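Local coordinates for protein SusD homolog (Bacteroides ovatus, PDB 4F53) that probably binds mucin O-glycans at the cell surface, as a SusD-like outer membrane lipoprotein with a TPR-like helical fold, at residues A[312-317]-A[400-406]; A[294-298]-A[395-399]; A[305-309]-A[405-409]. One frame throughout, in Å; residues are numbered along the deposited sequence.

In the fold
All three interactions join the same two long loops, one running from helix 288-291 to strand 332-335 and the other from helix 379-383 to helix 423-438. All are surface contacts, but their distance from the centre of the chain differs: about 30 and 34 Å for the centres of interactions 1 and 2, about 22 Å for interaction 3. Interaction 1 buries 517 Å² and relies on side-chain amides that bond backbone groups and a hydroxyl, and on a tyrosine hydroxyl bonded to a backbone carbonyl. Interaction 2, the outermost, buries 210 Å² and is partly bridged by water. Interaction 3 pairs an isoleucine over a tyrosine face with one arginine-carbonyl hydrogen bond. Tyr406 belongs to interactions 1 and 3.

Interaction 1. Residues A[312-317]-A[400-406]; sequences GQYNSW and SAQTYDY
The side-chain amide of Gln402 lies almost flat on the indole of Trp317, their planes 13° apart, while the long directions of the two side chains cross at about a right angle. Its NE2 sits toward the rim of the indole face, and Gln402 CG makes a CH-pi contact 4.1 Å from the centroid of the six-membered ring of Trp317. Both ends of this amide are engaged: Trp317 N donates to Gln402 OE1 at 2.9 Å, and Gln402 NE2 donates to Ser316 OG and, within its own segment, to Ser400 O, both acceptors lying near the amide plane. A bend at chi2 (-53°) folds the chain back over the ring to meet them. An alanine in place of Gln402 removes the amide from the indole face and would probably leave Trp317 N and Ser316 OG without these partners and the indole less firmly fixed.

Asn315 makes a different two-point grip, on the backbone of Tyr404 alone. Asn315 OD1 accepts from Tyr404 N at 2.8 Å, and Asn315 ND2 donates to Tyr404 O at 2.8 Å; the second bond is nearly straight (174°), although the donor stands above the carbonyl plane. Beyond it the Tyr404 ring takes Gln313 O over the centre of one face, 3.3 Å above the plane, with Thr403 CG2 over the opposite face. That same Gln313 O lies at the edge of the Tyr406 ring, where Tyr406 OH donates to it at 2.6 Å. Water 1 also donates to Tyr406 OH and to Gln313 OE1, tying this end together.

Buried Asn315 thus pairs with both N and O of one residue, much as a strand neighbour would, whereas Gln402 joins a backbone N and a hydroxyl; the chemistry implies that two irregular loops are held by directional bonds as well as by stacking.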
loop_
_atom_site.group_PDB
_atom_site.type_symbol
_atom_site.label_atom_id
_atom_site.label_comp_id
_atom_site.label_asym_id
_atom_site.label_seq_id
_atom_site.Cartn_x
_atom_site.Cartn_y
_atom_site.Cartn_z
ATOM N N GLY A 312 10.641 -20.797 -11.685
ATOM C CA GLY A 312 11.096 -22.113 -12.115
ATOM C C GLY A 312 11.290 -23.097 -10.978
ATOM O O GLY A 312 11.656 -24.243 -11.227
ATOM N N GLN A 313 11.049 -22.677 -9.721
ATOM C CA GLN A 313 11.273 -23.524 -8.539
ATOM C C GLN A 313 10.022 -23.685 -7.684
ATOM O O GLN A 313 10.109 -23.796 -6.461
ATOM C CB GLN A 313 12.429 -22.966 -7.699
ATOM C CG GLN A 313 13.758 -23.089 -8.432
ATOM C CD GLN A 313 14.941 -22.575 -7.668
ATOM O OE1 GLN A 313 14.832 -21.908 -6.636
ATOM N NE2 GLN A 313 16.121 -22.865 -8.180
ATOM N N TYR A 314 8.858 -23.731 -8.340
ATOM C CA TYR A 314 7.567 -23.917 -7.675
ATOM C C TYR A 314 7.165 -25.358 -7.665
ATOM O O TYR A 314 7.389 -26.065 -8.658
ATOM C CB TYR A 314 6.472 -23.149 -8.419
ATOM C CG TYR A 314 6.482 -21.659 -8.202
ATOM C CD1 TYR A 314 7.240 -20.818 -9.023
ATOM C CD2 TYR A 314 5.695 -21.076 -7.220
ATOM C CE1 TYR A 314 7.251 -19.438 -8.824
ATOM C CE2 TYR A 314 5.695 -19.700 -7.016
ATOM C CZ TYR A 314 6.469 -18.887 -7.825
ATOM O OH TYR A 314 6.442 -17.543 -7.646
ATOM N N ASN A 315 6.486 -25.786 -6.587
ATOM C CA ASN A 315 5.864 -27.109 -6.575
ATOM C C ASN A 315 4.694 -27.016 -7.572
ATOM O O ASN A 315 4.050 -25.959 -7.617
ATOM C CB ASN A 315 5.402 -27.458 -5.163
ATOM C CG ASN A 315 6.481 -28.022 -4.278
ATOM O OD1 ASN A 315 7.357 -28.780 -4.713
ATOM N ND2 ASN A 315 6.397 -27.716 -2.999
ATOM N N SER A 316 4.466 -28.037 -8.413
ATOM C CA SER A 316 3.417 -27.985 -9.459
ATOM C C SER A 316 1.980 -27.773 -8.928
ATOM O O SER A 316 1.112 -27.412 -9.725
ATOM C CB SER A 316 3.445 -29.230 -10.342
ATOM O OG SER A 316 3.090 -30.387 -9.604
ATOM N N TRP A 317 1.727 -27.994 -7.624
ATOM C CA TRP A 317 0.381 -27.822 -7.058
ATOM C C TRP A 317 0.202 -26.495 -6.323
ATOM O O TRP A 317 -0.839 -26.295 -5.696
ATOM C CB TRP A 317 0.014 -28.993 -6.121
ATOM C CG TRP A 317 0.006 -30.348 -6.776
ATOM C CD1 TRP A 317 0.051 -30.620 -8.112
ATOM C CD2 TRP A 317 -0.056 -31.613 -6.110
ATOM N NE1 TRP A 317 0.084 -31.971 -8.317
ATOM C CE2 TRP A 317 -0.002 -32.610 -7.105
ATOM C CE3 TRP A 317 -0.171 -32.002 -4.765
ATOM C CZ2 TRP A 317 -0.050 -33.981 -6.800
ATOM C CZ3 TRP A 317 -0.197 -33.357 -4.460
ATOM C CH2 TRP A 317 -0.134 -34.330 -5.468
ATOM N N SER A 400 3.177 -35.917 -3.598
ATOM C CA SER A 400 3.571 -36.561 -4.850
ATOM C C SER A 400 4.086 -35.564 -5.903
ATOM O O SER A 400 3.370 -34.631 -6.283
ATOM C CB SER A 400 2.406 -37.362 -5.420
ATOM O OG SER A 400 2.875 -38.204 -6.455
ATOM N N ALA A 401 5.352 -35.782 -6.361
ATOM C CA ALA A 401 6.076 -34.979 -7.362
ATOM C C ALA A 401 6.331 -33.524 -6.893
ATOM O O ALA A 401 6.803 -32.709 -7.692
ATOM C CB ALA A 401 5.324 -34.975 -8.696
ATOM N N GLN A 402 6.038 -33.209 -5.605
ATOM C CA GLN A 402 6.228 -31.887 -5.003
ATOM C C GLN A 402 7.579 -31.890 -4.317
ATOM O O GLN A 402 7.688 -32.307 -3.168
ATOM C CB GLN A 402 5.073 -31.519 -4.038
ATOM C CG GLN A 402 3.640 -31.694 -4.589
ATOM C CD GLN A 402 3.392 -31.009 -5.896
ATOM O OE1 GLN A 402 3.273 -29.791 -5.967
ATOM N NE2 GLN A 402 3.327 -31.780 -6.967
ATOM N N THR A 403 8.616 -31.452 -5.052
ATOM C CA THR A 403 10.042 -31.469 -4.684
ATOM C C THR A 403 10.437 -30.494 -3.562
ATOM O O THR A 403 11.300 -30.823 -2.746
ATOM C CB THR A 403 10.841 -31.160 -5.969
ATOM O OG1 THR A 403 10.720 -32.289 -6.842
ATOM C CG2 THR A 403 12.328 -30.864 -5.722
ATOM N N TYR A 404 9.841 -29.301 -3.538
ATOM C CA TYR A 404 10.241 -28.229 -2.650
ATOM C C TYR A 404 9.471 -28.174 -1.332
ATOM O O TYR A 404 8.346 -28.651 -1.230
ATOM C CB TYR A 404 10.116 -26.890 -3.391
ATOM C CG TYR A 404 10.837 -26.858 -4.726
ATOM C CD1 TYR A 404 12.192 -26.542 -4.803
ATOM C CD2 TYR A 404 10.167 -27.144 -5.912
ATOM C CE1 TYR A 404 12.866 -26.520 -6.028
ATOM C CE2 TYR A 404 10.828 -27.119 -7.142
ATOM C CZ TYR A 404 12.177 -26.797 -7.196
ATOM O OH TYR A 404 12.828 -26.745 -8.404
ATOM N N ASP A 405 10.117 -27.595 -0.318
ATOM C CA ASP A 405 9.567 -27.369 1.017
ATOM C C ASP A 405 9.850 -25.910 1.396
ATOM O O ASP A 405 10.983 -25.569 1.751
ATOM C CB ASP A 405 10.157 -28.355 2.050
ATOM C CG ASP A 405 9.708 -28.093 3.480
ATOM O OD1 ASP A 405 8.640 -27.471 3.662
ATOM O OD2 ASP A 405 10.415 -28.531 4.420
ATOM N N TYR A 406 8.821 -25.049 1.309
ATOM C CA TYR A 406 8.980 -23.633 1.586
ATOM C C TYR A 406 8.494 -23.253 2.987
ATOM O O TYR A 406 8.225 -22.087 3.249
ATOM C CB TYR A 406 8.314 -22.796 0.482
ATOM C CG TYR A 406 9.103 -22.862 -0.809
ATOM C CD1 TYR A 406 10.401 -22.363 -0.879
ATOM C CD2 TYR A 406 8.588 -23.496 -1.935
ATOM C CE1 TYR A 406 11.159 -22.473 -2.044
ATOM C CE2 TYR A 406 9.318 -23.567 -3.123
ATOM C CZ TYR A 406 10.613 -23.074 -3.165
ATOM O OH TYR A 406 11.352 -23.125 -4.322
HETATM O O HOH W 1 12.915 -20.831 -4.679
HETATM O O HOH W 2 15.784 -25.786 -9.053
HETATM O O HOH W 3 6.614 -30.019 -8.702
#

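Interaction 2. Residues A[294-298]-A[395-399]; sequences NAYTG and PLKGQ
Thr297 and Gln399 form the close part of this contact; their side chains lie alongside, running opposite ways. The amide of Gln399 uses both ends on one residue: Thr297 N donates to Gln399 OE1 at 3.0 Å with an N-H...O angle of 166°, and Gln399 NE2 donates to Thr297 OG1 at 2.9 Å. OG1 lies between its own backbone N and carbonyl carbon (chi1 70°), which turns it to the amide nitrogen while the backbone N-H meets the amide oxygen.

Tyr296 packs beside this pair. Tyr296 CD1 approaches Gln399 OE1 to 3.4 Å, with the ring and amide planes 54° apart, so the two groups are inclined rather than stacked. Gly298 N stands over the centre of one ring face; a side chain on Gly298 would run into Tyr296 OH. That hydroxyl is hydrogen-bonded to Glu299 O, just beyond the segment. The touch between Tyr296 CE1 and Leu396 CD2 is distant, at 4.5 Å, but lies on the buried side, toward Phe288 of helix 288-291, which meets the ring.

Water marks the looser side. Gln399 OE1 accepts from water 4 as well as from Thr297 N, and the same water donates to Ala295 O, so solvent borders the tight pair there. Pro395 O lies in the ring plane at the Tyr296 edge, 3.6 Å from Tyr296 CE1, and water 5 donates to both Tyr296 OH and Pro395 O.

On the second side, the chain reverses through a type II beta turn from Leu396 to Gln399, closed by Gln399 N donating to Leu396 O, with Gly398 at positive phi in its third position. The arrangement is that of a beta turn presenting the side chain of its last residue to a neighbouring loop, here among the surface loops of a SusD-like fold.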
loop_
_atom_site.group_PDB
_atom_site.type_symbol
_atom_site.label_atom_id
_atom_site.label_comp_id
_atom_site.label_asym_id
_atom_site.label_seq_id
_atom_site.Cartn_x
_atom_site.Cartn_y
_atom_site.Cartn_z
ATOM N N ASN A 294 -6.925 -35.040 -7.283
ATOM C CA ASN A 294 -7.198 -35.833 -6.082
ATOM C C ASN A 294 -6.011 -36.694 -5.633
ATOM O O ASN A 294 -6.193 -37.575 -4.790
ATOM C CB ASN A 294 -8.462 -36.677 -6.218
ATOM C CG ASN A 294 -9.681 -35.889 -5.839
ATOM O OD1 ASN A 294 -10.351 -35.290 -6.689
ATOM N ND2 ASN A 294 -9.934 -35.797 -4.537
ATOM N N ALA A 295 -4.786 -36.382 -6.104
ATOM C CA ALA A 295 -3.581 -37.091 -5.655
ATOM C C ALA A 295 -3.117 -36.547 -4.282
ATOM O O ALA A 295 -2.389 -37.238 -3.569
ATOM C CB ALA A 295 -2.474 -36.972 -6.689
ATOM N N TYR A 296 -3.562 -35.320 -3.908
ATOM C CA TYR A 296 -3.244 -34.654 -2.637
ATOM C C TYR A 296 -3.815 -35.447 -1.444
ATOM O O TYR A 296 -5.015 -35.752 -1.420
ATOM C CB TYR A 296 -3.790 -33.221 -2.657
ATOM C CG TYR A 296 -3.575 -32.442 -1.379
ATOM C CD1 TYR A 296 -2.299 -32.036 -0.990
ATOM C CD2 TYR A 296 -4.654 -32.054 -0.588
ATOM C CE1 TYR A 296 -2.097 -31.321 0.188
ATOM C CE2 TYR A 296 -4.470 -31.274 0.553
ATOM C CZ TYR A 296 -3.186 -30.932 0.952
ATOM O OH TYR A 296 -3.002 -30.202 2.102
ATOM N N THR A 297 -2.954 -35.769 -0.458
ATOM C CA THR A 297 -3.316 -36.604 0.703
ATOM C C THR A 297 -3.628 -35.799 1.963
ATOM O O THR A 297 -4.131 -36.365 2.941
ATOM C CB THR A 297 -2.214 -37.639 1.011
ATOM O OG1 THR A 297 -1.061 -36.971 1.524
ATOM C CG2 THR A 297 -1.850 -38.486 -0.196
ATOM N N GLY A 298 -3.312 -34.513 1.949
ATOM C CA GLY A 298 -3.558 -33.647 3.095
ATOM C C GLY A 298 -4.998 -33.172 3.194
ATOM O O GLY A 298 -5.903 -33.730 2.566
ATOM N N PRO A 395 2.060 -26.930 3.025
ATOM C CA PRO A 395 1.126 -28.079 2.884
ATOM C C PRO A 395 1.491 -29.060 1.765
ATOM O O PRO A 395 0.948 -30.181 1.714
ATOM C CB PRO A 395 -0.221 -27.413 2.607
ATOM C CG PRO A 395 0.125 -26.066 2.055
ATOM C CD PRO A 395 1.390 -25.644 2.720
ATOM N N LEU A 396 2.422 -28.658 0.889
ATOM C CA LEU A 396 2.847 -29.497 -0.227
ATOM C C LEU A 396 4.101 -30.334 0.099
ATOM O O LEU A 396 4.464 -31.212 -0.689
ATOM C CB LEU A 396 3.064 -28.639 -1.483
ATOM C CG LEU A 396 1.775 -28.036 -2.112
ATOM C CD1 LEU A 396 2.097 -27.265 -3.348
ATOM C CD2 LEU A 396 0.749 -29.123 -2.443
ATOM N N LYS A 397 4.716 -30.111 1.280
ATOM C CA LYS A 397 5.894 -30.853 1.752
ATOM C C LYS A 397 5.595 -32.370 1.796
ATOM O O LYS A 397 4.593 -32.788 2.383
ATOM C CB LYS A 397 6.364 -30.338 3.123
ATOM C CG LYS A 397 7.616 -31.047 3.620
ATOM C CD LYS A 397 7.755 -30.933 5.116
ATOM C CE LYS A 397 8.924 -31.732 5.630
ATOM N NZ LYS A 397 9.150 -31.475 7.072
ATOM N N GLY A 398 6.434 -33.149 1.110
ATOM C CA GLY A 398 6.293 -34.595 1.017
ATOM C C GLY A 398 5.216 -35.118 0.073
ATOM O O GLY A 398 5.069 -36.339 -0.055
ATOM N N GLN A 399 4.433 -34.223 -0.583
ATOM C CA GLN A 399 3.377 -34.632 -1.522
ATOM C C GLN A 399 3.980 -35.168 -2.838
ATOM O O GLN A 399 5.151 -34.928 -3.131
ATOM C CB GLN A 399 2.379 -33.489 -1.804
ATOM C CG GLN A 399 1.473 -33.120 -0.625
ATOM C CD GLN A 399 0.483 -34.212 -0.255
ATOM O OE1 GLN A 399 -0.238 -34.757 -1.097
ATOM N NE2 GLN A 399 0.371 -34.506 1.029
HETATM O O HOH W 4 0.691 -36.870 -2.542
HETATM O O HOH W 5 -0.662 -31.107 3.884
#

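Interaction 3. Residues A[305-309]-A[405-409]; sequences LRRGI and DYSGA
Tyr406 meets Arg306 and Ile309, and the approach to it begins with Asp405, whose carboxylate shapes the second segment. Asp405 OD1 accepts from the backbone N of Ser407 at 3.3 Å, from above the carboxylate plane, which makes an Asx turn; Ser407 OG also donates to it, on its syn lone pair.

At Tyr406 the ring spreads one face over Ile309. Ile309 CG1 lies 3.7 Å from the Tyr406 ring centroid and only 8° off the normal, a CH-pi contact over the middle of the face, while Ile309 CD1 reaches Tyr406 CD2 at 3.6 Å. With CG1 anti to the carbonyl carbon (chi1 -63°) and CG2 anti to the backbone N, CG1 comes under the ring centre and Ile309 CG2 under the far end, 3.6 Å from Tyr406 CZ, whose hydroxyl donates to Gln313 O.

Arg306 comes to Tyr406 from the backbone side, its CB 3.6 Å from Tyr406 CB and its guanidinium plane almost perpendicular to the ring, at 86°. Arg306 NH1 donates to Tyr406 O at 2.9 Å; the oxygen lies in the guanidinium plane, but the nitrogen stands above the carbonyl plane rather than on a lone pair. Here two irregular loops of the SusD-like fold meet the rest of the molecule: Arg306 NH2 is hydrogen-bonded to Pro459 O, and neighbouring Arg307 makes a salt bridge to Asp266.

Ser407 directs its CB away from the first segment, and its OG has a further partner in Asp394 N. At Gly408 the chain passes close to the guanidinium, CA being 4.2 Å from Arg306 NH1; a CB there would crowd that nitrogen, and the backbone of Gly408 continues into a hydrogen bond with Tyr392.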
loop_
_atom_site.group_PDB
_atom_site.type_symbol
_atom_site.label_atom_id
_atom_site.label_comp_id
_atom_site.label_asym_id
_atom_site.label_seq_id
_atom_site.Cartn_x
_atom_site.Cartn_y
_atom_site.Cartn_z
ATOM N N LEU A 305 0.708 -19.145 -0.004
ATOM C CA LEU A 305 1.929 -19.617 -0.635
ATOM C C LEU A 305 3.112 -18.742 -0.147
ATOM O O LEU A 305 2.938 -17.562 0.157
ATOM C CB LEU A 305 1.727 -19.526 -2.164
ATOM C CG LEU A 305 2.832 -19.993 -3.094
ATOM C CD1 LEU A 305 3.040 -21.499 -2.998
ATOM C CD2 LEU A 305 2.510 -19.595 -4.510
ATOM N N ARG A 306 4.301 -19.338 -0.041
ATOM C CA ARG A 306 5.493 -18.629 0.373
ATOM C C ARG A 306 5.844 -17.542 -0.666
ATOM O O ARG A 306 5.802 -17.807 -1.879
ATOM C CB ARG A 306 6.661 -19.626 0.538
ATOM C CG ARG A 306 7.956 -19.028 1.096
ATOM C CD ARG A 306 7.863 -18.723 2.589
ATOM N NE ARG A 306 9.071 -18.045 3.059
ATOM C CZ ARG A 306 10.136 -18.669 3.542
ATOM N NH1 ARG A 306 10.145 -19.994 3.657
ATOM N NH2 ARG A 306 11.204 -17.981 3.901
ATOM N N ARG A 307 6.132 -16.319 -0.187
ATOM C CA ARG A 307 6.551 -15.220 -1.067
ATOM C C ARG A 307 8.025 -15.395 -1.404
ATOM O O ARG A 307 8.782 -15.902 -0.567
ATOM C CB ARG A 307 6.322 -13.850 -0.414
ATOM C CG ARG A 307 4.871 -13.487 -0.125
ATOM C CD ARG A 307 4.785 -12.166 0.639
ATOM N NE ARG A 307 5.415 -12.314 1.957
ATOM C CZ ARG A 307 6.547 -11.736 2.324
ATOM N NH1 ARG A 307 7.126 -10.836 1.538
ATOM N NH2 ARG A 307 7.085 -12.015 3.500
ATOM N N GLY A 308 8.427 -14.959 -2.597
ATOM C CA GLY A 308 9.818 -15.023 -3.007
ATOM C C GLY A 308 10.316 -16.369 -3.492
ATOM O O GLY A 308 11.522 -16.618 -3.449
ATOM N N ILE A 309 9.418 -17.240 -3.967
ATOM C CA ILE A 309 9.834 -18.519 -4.574
ATOM C C ILE A 309 10.443 -18.161 -5.943
ATOM O O ILE A 309 9.851 -17.376 -6.682
ATOM C CB ILE A 309 8.672 -19.547 -4.682
ATOM C CG1 ILE A 309 8.139 -19.959 -3.284
ATOM C CG2 ILE A 309 9.100 -20.768 -5.524
ATOM C CD1 ILE A 309 6.765 -20.700 -3.307
ATOM N N ASP A 405 10.117 -27.595 -0.318
ATOM C CA ASP A 405 9.567 -27.369 1.017
ATOM C C ASP A 405 9.850 -25.910 1.396
ATOM O O ASP A 405 10.983 -25.569 1.751
ATOM C CB ASP A 405 10.157 -28.355 2.050
ATOM C CG ASP A 405 9.708 -28.093 3.480
ATOM O OD1 ASP A 405 8.640 -27.471 3.662
ATOM O OD2 ASP A 405 10.415 -28.531 4.420
ATOM N N TYR A 406 8.821 -25.049 1.309
ATOM C CA TYR A 406 8.980 -23.633 1.586
ATOM C C TYR A 406 8.494 -23.253 2.987
ATOM O O TYR A 406 8.225 -22.087 3.249
ATOM C CB TYR A 406 8.314 -22.796 0.482
ATOM C CG TYR A 406 9.103 -22.862 -0.809
ATOM C CD1 TYR A 406 10.401 -22.363 -0.879
ATOM C CD2 TYR A 406 8.588 -23.496 -1.935
ATOM C CE1 TYR A 406 11.159 -22.473 -2.044
ATOM C CE2 TYR A 406 9.318 -23.567 -3.123
ATOM C CZ TYR A 406 10.613 -23.074 -3.165
ATOM O OH TYR A 406 11.352 -23.125 -4.322
ATOM N N SER A 407 8.515 -24.220 3.919
ATOM C CA SER A 407 8.201 -24.001 5.334
ATOM C C SER A 407 9.159 -22.946 5.931
ATOM O O SER A 407 10.313 -22.832 5.509
ATOM C CB SER A 407 8.329 -25.307 6.117
ATOM O OG SER A 407 7.505 -26.344 5.607
ATOM N N GLY A 408 8.680 -22.206 6.909
ATOM C CA GLY A 408 9.471 -21.191 7.586
ATOM C C GLY A 408 8.765 -20.740 8.840
ATOM O O GLY A 408 7.779 -21.359 9.248
ATOM N N ALA A 409 9.264 -19.676 9.481
ATOM C CA ALA A 409 8.624 -19.206 10.699
ATOM C C ALA A 409 8.724 -17.720 10.848
ATOM O O ALA A 409 9.768 -17.143 10.542
ATOM C CB ALA A 409 9.236 -19.881 11.912
#